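Local coordinates for protein HupZ (Streptococcus sp. 'group A', PDB 5ESC) that probably degrades heme, as a dimeric split-barrel enzyme of the pyridoxamine 5'-phosphate oxidase family, at residues 7-17 and 28-36; 74-84 and 107-118. One frame throughout, in Å; residues are numbered along the deposited sequence.

Contact 1: 7-17 and 28-36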
# COMPACT_ATOMS: atom_id res chain seq x y z
N LYS A 7 6.01 6.79 15.98
CA LYS A 7 7.39 7.12 15.53
C LYS A 7 8.23 5.90 15.35
O LYS A 7 9.07 5.88 14.44
CB LYS A 7 8.13 8.11 16.44
CG LYS A 7 7.46 9.45 16.49
CD LYS A 7 8.17 10.37 17.48
CE LYS A 7 7.34 11.61 17.86
NZ LYS A 7 7.92 12.30 19.08
N ASP A 8 7.99 4.88 16.17
CA ASP A 8 8.80 3.66 16.12
C ASP A 8 8.54 2.91 14.84
O ASP A 8 9.48 2.43 14.23
CB ASP A 8 8.50 2.71 17.28
CG ASP A 8 8.84 3.30 18.64
OD1 ASP A 8 9.67 4.25 18.75
OD2 ASP A 8 8.23 2.77 19.59
N LEU A 9 7.25 2.76 14.49
CA LEU A 9 6.87 2.14 13.19
C LEU A 9 7.39 2.88 12.00
O LEU A 9 8.02 2.27 11.10
CB LEU A 9 5.35 2.00 13.04
CG LEU A 9 4.88 0.66 13.61
CD1 LEU A 9 4.56 0.81 15.08
CD2 LEU A 9 3.67 0.15 12.89
N ILE A 10 7.15 4.19 12.02
CA ILE A 10 7.64 5.06 10.96
C ILE A 10 9.13 4.87 10.82
O ILE A 10 9.66 4.77 9.70
CB ILE A 10 7.31 6.59 11.22
CG1 ILE A 10 5.79 6.83 11.13
CG2 ILE A 10 8.07 7.42 10.22
CD1 ILE A 10 5.25 8.13 11.67
N ASN A 11 9.83 4.85 11.98
CA ASN A 11 11.31 4.68 11.98
C ASN A 11 11.73 3.26 11.62
O ASN A 11 12.77 3.02 11.10
CB ASN A 11 11.96 5.05 13.31
CG ASN A 11 12.01 6.55 13.59
OD1 ASN A 11 11.97 7.40 12.69
ND2 ASN A 11 12.08 6.88 14.89
N ASN A 12 10.89 2.30 11.92
CA ASN A 12 11.26 0.89 11.70
C ASN A 12 10.68 0.15 10.52
O ASN A 12 11.24 -0.87 10.16
CB ASN A 12 11.09 0.12 13.00
CG ASN A 12 12.11 0.55 14.02
OD1 ASN A 12 13.28 0.43 13.75
ND2 ASN A 12 11.68 1.18 15.09
N GLN A 13 9.59 0.66 9.90
CA GLN A 13 8.89 -0.07 8.83
C GLN A 13 8.92 0.77 7.53
O GLN A 13 9.22 1.96 7.55
CB GLN A 13 7.44 -0.40 9.24
CG GLN A 13 7.26 -1.11 10.59
CD GLN A 13 8.00 -2.45 10.63
OE1 GLN A 13 8.26 -3.05 9.60
NE2 GLN A 13 8.45 -2.84 11.83
N LEU A 14 8.72 0.08 6.42
CA LEU A 14 8.61 0.64 5.10
C LEU A 14 7.25 1.34 4.87
O LEU A 14 6.16 0.69 4.96
CB LEU A 14 8.73 -0.47 4.07
CG LEU A 14 8.86 -0.09 2.61
CD1 LEU A 14 9.93 0.99 2.51
CD2 LEU A 14 9.26 -1.26 1.73
N ALA A 15 7.32 2.59 4.46
CA ALA A 15 6.12 3.38 4.07
C ALA A 15 5.57 2.81 2.80
O ALA A 15 6.29 2.70 1.79
CB ALA A 15 6.51 4.82 3.85
N MET A 16 4.36 2.33 2.83
CA MET A 16 3.67 2.00 1.60
C MET A 16 2.67 3.10 1.26
O MET A 16 1.78 3.51 2.13
CB MET A 16 3.02 0.59 1.69
CG MET A 16 4.03 -0.50 2.01
SD MET A 16 5.10 -0.87 0.61
CE MET A 16 4.02 -0.77 -0.80
N VAL A 17 2.74 3.58 0.03
CA VAL A 17 2.00 4.78 -0.42
C VAL A 17 1.02 4.49 -1.47
O VAL A 17 1.35 3.93 -2.51
CB VAL A 17 2.97 5.90 -0.91
CG1 VAL A 17 2.15 7.09 -1.44
CG2 VAL A 17 4.01 6.23 0.19
N ILE A 28 0.03 1.90 -5.95
CA ILE A 28 0.66 1.55 -4.74
C ILE A 28 2.15 1.41 -4.99
O ILE A 28 2.54 0.88 -6.05
CB ILE A 28 0.02 0.25 -4.14
CG1 ILE A 28 0.48 0.15 -2.70
CG2 ILE A 28 0.34 -1.02 -4.96
CD1 ILE A 28 -0.27 -0.90 -1.89
N GLY A 29 2.96 1.92 -4.10
CA GLY A 29 4.39 1.67 -4.15
C GLY A 29 5.09 2.05 -2.84
O GLY A 29 4.53 2.85 -2.06
N PRO A 30 6.27 1.46 -2.56
CA PRO A 30 7.04 1.73 -1.36
C PRO A 30 7.83 3.07 -1.49
O PRO A 30 8.25 3.46 -2.60
CB PRO A 30 8.05 0.56 -1.36
CG PRO A 30 8.27 0.27 -2.81
CD PRO A 30 6.97 0.53 -3.48
N LYS A 31 8.06 3.78 -0.38
CA LYS A 31 8.92 4.96 -0.38
C LYS A 31 9.82 4.80 0.83
O LYS A 31 9.46 5.21 1.97
CB LYS A 31 8.12 6.29 -0.36
CG LYS A 31 7.31 6.67 -1.61
CD LYS A 31 8.22 6.84 -2.83
CE LYS A 31 7.48 7.12 -4.13
NZ LYS A 31 8.55 7.47 -5.15
N ARG A 32 11.02 4.26 0.63
CA ARG A 32 11.83 4.00 1.78
C ARG A 32 12.38 5.26 2.47
O ARG A 32 12.86 5.15 3.54
CB ARG A 32 12.97 3.05 1.42
CG ARG A 32 13.90 3.56 0.41
CD ARG A 32 14.90 2.42 0.10
NE ARG A 32 16.04 2.97 -0.63
CZ ARG A 32 17.16 3.47 -0.08
NH1 ARG A 32 17.36 3.48 1.26
NH2 ARG A 32 18.11 3.95 -0.88
N SER A 33 12.38 6.42 1.82
CA SER A 33 12.92 7.66 2.43
C SER A 33 11.80 8.43 3.16
O SER A 33 12.02 9.53 3.62
CB SER A 33 13.42 8.61 1.40
OG SER A 33 12.46 8.97 0.41
N MET A 34 10.59 7.87 3.22
CA MET A 34 9.47 8.59 3.85
C MET A 34 9.83 8.85 5.34
O MET A 34 10.22 7.90 6.05
CB MET A 34 8.22 7.81 3.76
CG MET A 34 6.94 8.59 4.28
SD MET A 34 6.34 9.87 3.17
CE MET A 34 5.70 8.98 1.75
N ARG A 35 9.71 10.07 5.83
CA ARG A 35 10.09 10.39 7.21
C ARG A 35 9.36 11.60 7.73
O ARG A 35 8.93 12.42 6.94
CB ARG A 35 11.56 10.69 7.24
CG ARG A 35 12.07 11.76 6.30
CD ARG A 35 13.58 11.56 6.00
NE ARG A 35 14.16 12.63 5.21
CZ ARG A 35 14.17 12.75 3.90
NH1 ARG A 35 14.70 13.80 3.33
NH2 ARG A 35 13.65 11.80 3.12
N LEU A 36 9.33 11.80 9.01
CA LEU A 36 8.59 12.91 9.58
C LEU A 36 9.40 14.18 9.50
O LEU A 36 10.60 14.20 9.78
CB LEU A 36 8.21 12.63 11.06
CG LEU A 36 7.07 11.75 11.41
CD1 LEU A 36 7.05 11.37 12.91
CD2 LEU A 36 5.67 12.17 10.93
O HOH W 1 9.64 5.48 6.71
O HOH W 2 10.57 10.00 10.83
O HOH W 3 9.83 3.90 4.74
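With CG of M34 swung opposite its backbone N (chi1 -174°) and the chain then bent at chi2 and chi3, CE of M34 meets CG2 of V17 at 3.6 Å. At the root of the same methionine, CB of A15 presses on CB of M34 at 3.4 Å, tighter than ordinary van der Waals contact. Bent at chi2 and chi3 as well, M16 brings its CE to 3.6 Å from N of P30 on the face it shares with that proline. L14 lies alongside P30 and sets CD1 against CA of R32. A15, M16, V17 and P30 lie on the beta hairpin of strands 15-20 and 26-31, where strand 26-31 is outermost in the sheet of this chain. V17 and G29 form an antiparallel hydrogen-bonded pair, V17 N reaching G29 O at 2.8 Å, and K31 N donates to A15 O. A type I turn, K31 to M34, redirects the chain toward the helix, where CD1 of I10 meets CD1 of L36 at 3.9 Å. One water lies between M34 O and I10 O; another accepts from A15 N and lies near K31 O. L14, M16 and P30 also pack against V67, A65 and L118 of the second subunit.

Contact 2: 74-84 and 107-118; sequences GYRFVGTAEIQ and VGIIHVERIFNL
The R76 guanidinium lies nearly parallel to the F116 ring, their planes 3° apart, with NH2 of R76 over one ring face, toward the rim, 3.2 Å from CD2 of F116. A bend at chi3 (64°) folds the arginine across the strand onto the ring, while NH1 of R76 is held by a salt bridge to E63. CG2 of V78 sits at the edge of the same ring. The two strands form a long antiparallel ladder, broken where a classic beta bulge places E113 and R114 opposite the single residue V78; V78 O accepts from E113 N (2.8 Å) and R114 N (3.1 Å). G79 follows, its CA making a CA-H...O contact of 3.2 Å to H111 O.

The tight part is the face bearing F77, A81 and I110. CD2 of F77 lies 3.7 Å from CG1 of I115, the two side chains side by side; F42 meets F77 edge-to-face, and I62 covers A81 and I110. The opposite face is looser and more polar around the bulge: E113 and R114 are exposed, R114 NH1 and E113 OE1 form a salt bridge at 3.4 Å, and the R114 guanidinium lays one face over CG1 of V78. Farther along, H111 NE2 donates to E82 OE1 at 2.8 Å, with the carboxylate oxygen in the ring plane and using its anti lone pair; Q84 NE2 meets E82 OE2 from above the carboxylate plane. Held at OE1 by H111 and at OE2 by Q84, the E82 carboxylate is fixed in rotation, and the in-plane bond in turn orients the imidazole of H111.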
# COMPACT_ATOMS: atom_id res chain seq x y z
N GLY A 74 0.13 -1.13 13.35
CA GLY A 74 0.22 -0.32 12.16
C GLY A 74 -0.66 0.89 12.14
O GLY A 74 -1.63 1.01 12.96
N TYR A 75 -0.32 1.81 11.25
CA TYR A 75 -1.08 3.06 11.13
C TYR A 75 -1.18 3.45 9.69
O TYR A 75 -0.26 3.17 8.88
CB TYR A 75 -0.38 4.17 11.89
CG TYR A 75 -0.38 3.97 13.39
CD1 TYR A 75 -1.48 4.39 14.19
CD2 TYR A 75 0.71 3.37 14.01
CE1 TYR A 75 -1.47 4.16 15.57
CE2 TYR A 75 0.74 3.14 15.37
CZ TYR A 75 -0.33 3.55 16.14
OH TYR A 75 -0.22 3.30 17.45
N ARG A 76 -2.26 4.11 9.38
CA ARG A 76 -2.53 4.66 8.05
C ARG A 76 -2.65 6.20 8.22
O ARG A 76 -3.46 6.67 9.06
CB ARG A 76 -3.85 4.04 7.52
CG ARG A 76 -4.43 4.64 6.23
CD ARG A 76 -5.52 3.77 5.59
NE ARG A 76 -6.67 3.65 6.46
CZ ARG A 76 -7.78 4.36 6.36
NH1 ARG A 76 -7.97 5.22 5.37
NH2 ARG A 76 -8.75 4.19 7.25
N PHE A 77 -1.82 6.95 7.51
CA PHE A 77 -1.83 8.42 7.52
C PHE A 77 -2.51 8.90 6.22
O PHE A 77 -2.09 8.58 5.04
CB PHE A 77 -0.40 8.94 7.65
CG PHE A 77 0.29 8.47 8.87
CD1 PHE A 77 0.86 7.22 8.93
CD2 PHE A 77 0.32 9.24 10.03
CE1 PHE A 77 1.44 6.73 10.09
CE2 PHE A 77 0.93 8.78 11.19
CZ PHE A 77 1.49 7.50 11.22
N VAL A 78 -3.54 9.68 6.36
CA VAL A 78 -4.26 10.19 5.23
C VAL A 78 -4.07 11.67 5.09
O VAL A 78 -4.19 12.39 6.11
CB VAL A 78 -5.77 9.92 5.32
CG1 VAL A 78 -6.51 10.44 4.07
CG2 VAL A 78 -6.05 8.43 5.49
N GLY A 79 -3.88 12.16 3.86
CA GLY A 79 -3.80 13.63 3.69
C GLY A 79 -3.66 14.07 2.27
O GLY A 79 -4.11 13.33 1.34
N THR A 80 -3.09 15.26 2.08
CA THR A 80 -2.88 15.83 0.78
C THR A 80 -1.38 16.12 0.62
O THR A 80 -0.74 16.49 1.59
CB THR A 80 -3.72 17.13 0.59
OG1 THR A 80 -3.68 17.48 -0.80
CG2 THR A 80 -3.19 18.33 1.40
N ALA A 81 -0.86 15.90 -0.57
CA ALA A 81 0.55 16.00 -0.88
C ALA A 81 0.88 16.95 -1.99
O ALA A 81 -0.01 17.29 -2.83
CB ALA A 81 1.11 14.61 -1.19
N GLU A 82 2.13 17.41 -2.03
CA GLU A 82 2.60 18.30 -3.08
C GLU A 82 4.01 17.91 -3.36
O GLU A 82 4.67 17.29 -2.51
CB GLU A 82 2.59 19.79 -2.65
CG GLU A 82 2.99 20.11 -1.23
CD GLU A 82 3.09 21.62 -0.93
OE1 GLU A 82 2.92 21.99 0.27
OE2 GLU A 82 3.32 22.44 -1.91
N ILE A 83 4.50 18.32 -4.51
CA ILE A 83 5.86 18.05 -4.93
C ILE A 83 6.53 19.43 -5.06
O ILE A 83 5.91 20.34 -5.60
CB ILE A 83 5.89 17.34 -6.29
CG1 ILE A 83 5.18 16.02 -6.22
CG2 ILE A 83 7.32 17.16 -6.80
CD1 ILE A 83 5.92 14.92 -5.43
N GLN A 84 7.75 19.61 -4.52
CA GLN A 84 8.48 20.83 -4.62
C GLN A 84 9.88 20.50 -5.20
O GLN A 84 10.47 19.43 -4.93
CB GLN A 84 8.56 21.64 -3.35
CG GLN A 84 7.18 22.18 -2.88
CD GLN A 84 7.26 23.00 -1.64
OE1 GLN A 84 8.33 23.26 -1.16
NE2 GLN A 84 6.14 23.38 -1.08
N VAL A 107 11.14 16.89 -3.83
CA VAL A 107 10.73 16.37 -2.56
C VAL A 107 9.17 16.26 -2.53
O VAL A 107 8.49 17.15 -3.03
CB VAL A 107 11.27 17.29 -1.39
CG1 VAL A 107 10.78 18.76 -1.46
CG2 VAL A 107 11.03 16.63 -0.03
N GLY A 108 8.65 15.19 -1.99
CA GLY A 108 7.23 15.00 -1.79
C GLY A 108 6.94 15.46 -0.36
O GLY A 108 7.69 15.12 0.54
N ILE A 109 5.85 16.19 -0.12
CA ILE A 109 5.60 16.71 1.20
C ILE A 109 4.15 16.32 1.50
O ILE A 109 3.29 16.65 0.65
CB ILE A 109 5.67 18.18 1.18
CG1 ILE A 109 7.10 18.67 0.97
CG2 ILE A 109 5.32 18.77 2.59
CD1 ILE A 109 7.01 19.82 0.02
N ILE A 110 3.88 15.62 2.59
CA ILE A 110 2.56 15.07 2.81
C ILE A 110 2.05 15.82 4.03
O ILE A 110 2.64 15.71 5.06
CB ILE A 110 2.58 13.59 3.09
CG1 ILE A 110 3.01 12.75 1.86
CG2 ILE A 110 1.26 13.00 3.49
CD1 ILE A 110 4.43 12.87 1.45
N HIS A 111 0.92 16.47 3.86
CA HIS A 111 0.20 17.17 4.95
C HIS A 111 -0.83 16.22 5.53
O HIS A 111 -1.85 15.91 4.91
CB HIS A 111 -0.44 18.44 4.39
CG HIS A 111 0.55 19.35 3.72
ND1 HIS A 111 1.44 20.11 4.42
CD2 HIS A 111 0.80 19.59 2.42
CE1 HIS A 111 2.19 20.80 3.59
NE2 HIS A 111 1.83 20.49 2.37
N VAL A 112 -0.53 15.73 6.70
CA VAL A 112 -1.33 14.74 7.33
C VAL A 112 -2.64 15.34 7.88
O VAL A 112 -2.63 16.35 8.58
CB VAL A 112 -0.56 14.01 8.43
CG1 VAL A 112 -1.51 13.13 9.24
CG2 VAL A 112 0.53 13.17 7.83
N GLU A 113 -3.76 14.75 7.49
CA GLU A 113 -5.12 15.22 7.93
C GLU A 113 -5.79 14.31 8.91
O GLU A 113 -6.48 14.77 9.82
CB GLU A 113 -6.05 15.41 6.71
CG GLU A 113 -5.57 16.55 5.80
CD GLU A 113 -6.32 16.67 4.46
OE1 GLU A 113 -7.15 15.84 4.03
OE2 GLU A 113 -6.08 17.67 3.80
N ARG A 114 -5.63 13.01 8.73
CA ARG A 114 -6.12 12.02 9.67
C ARG A 114 -5.23 10.82 9.78
O ARG A 114 -4.43 10.54 8.85
CB ARG A 114 -7.53 11.59 9.36
CG ARG A 114 -8.01 11.86 8.01
CD ARG A 114 -9.41 12.42 7.93
NE ARG A 114 -9.97 11.82 6.72
CZ ARG A 114 -9.68 12.17 5.45
NH1 ARG A 114 -8.86 13.19 5.16
NH2 ARG A 114 -10.25 11.48 4.46
N ILE A 115 -5.32 10.15 10.92
CA ILE A 115 -4.54 8.99 11.25
C ILE A 115 -5.50 7.87 11.74
O ILE A 115 -6.49 8.14 12.44
CB ILE A 115 -3.48 9.28 12.29
CG1 ILE A 115 -2.63 10.50 11.89
CG2 ILE A 115 -2.68 7.99 12.56
CD1 ILE A 115 -1.77 11.07 13.01
N PHE A 116 -5.24 6.64 11.28
CA PHE A 116 -6.08 5.43 11.62
C PHE A 116 -5.17 4.35 12.10
O PHE A 116 -4.08 4.19 11.58
CB PHE A 116 -6.90 4.94 10.43
CG PHE A 116 -7.89 5.97 9.92
CD1 PHE A 116 -9.11 6.17 10.58
CD2 PHE A 116 -7.60 6.76 8.85
CE1 PHE A 116 -10.02 7.12 10.12
CE2 PHE A 116 -8.50 7.72 8.38
CZ PHE A 116 -9.72 7.91 9.01
N ASN A 117 -5.58 3.67 13.16
CA ASN A 117 -4.79 2.62 13.76
C ASN A 117 -5.17 1.42 12.91
O ASN A 117 -6.34 1.27 12.62
CB ASN A 117 -5.19 2.43 15.25
CG ASN A 117 -4.07 1.77 16.11
OD1 ASN A 117 -3.54 0.70 15.76
ND2 ASN A 117 -3.76 2.39 17.27
N LEU A 118 -4.20 0.61 12.46
CA LEU A 118 -4.54 -0.65 11.77
C LEU A 118 -4.46 -1.83 12.76
O LEU A 118 -4.47 -2.97 12.33
CB LEU A 118 -3.63 -0.92 10.57
CG LEU A 118 -3.50 0.15 9.51
CD1 LEU A 118 -2.26 -0.17 8.69
CD2 LEU A 118 -4.71 0.33 8.60
O HOH W 4 -1.34 -0.33 15.55

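How the contacts relate
From the N terminus, helix 4-12 leads into strand 15-20, and contact 1 closes the first hairpin when the chain returns along strand 26-31 and turns into strand 35-38. Contact 2 opens later, closing the loop that carries helix 88-97 between strands 73-84 and 106-117. The two are in series, neither nested nor crossed. Both belong to one antiparallel sheet, in which strand 61-68 separates strand 15-20 from strand 73-84. They also touch directly: I10 CD1 packs on F77 CZ and M34 SD on I110 CD1, bringing the helix and turn of contact 1 against the long ladder. L118 of contact 2 packs on P30 of contact 1 in the second subunit, linking both across the dimer.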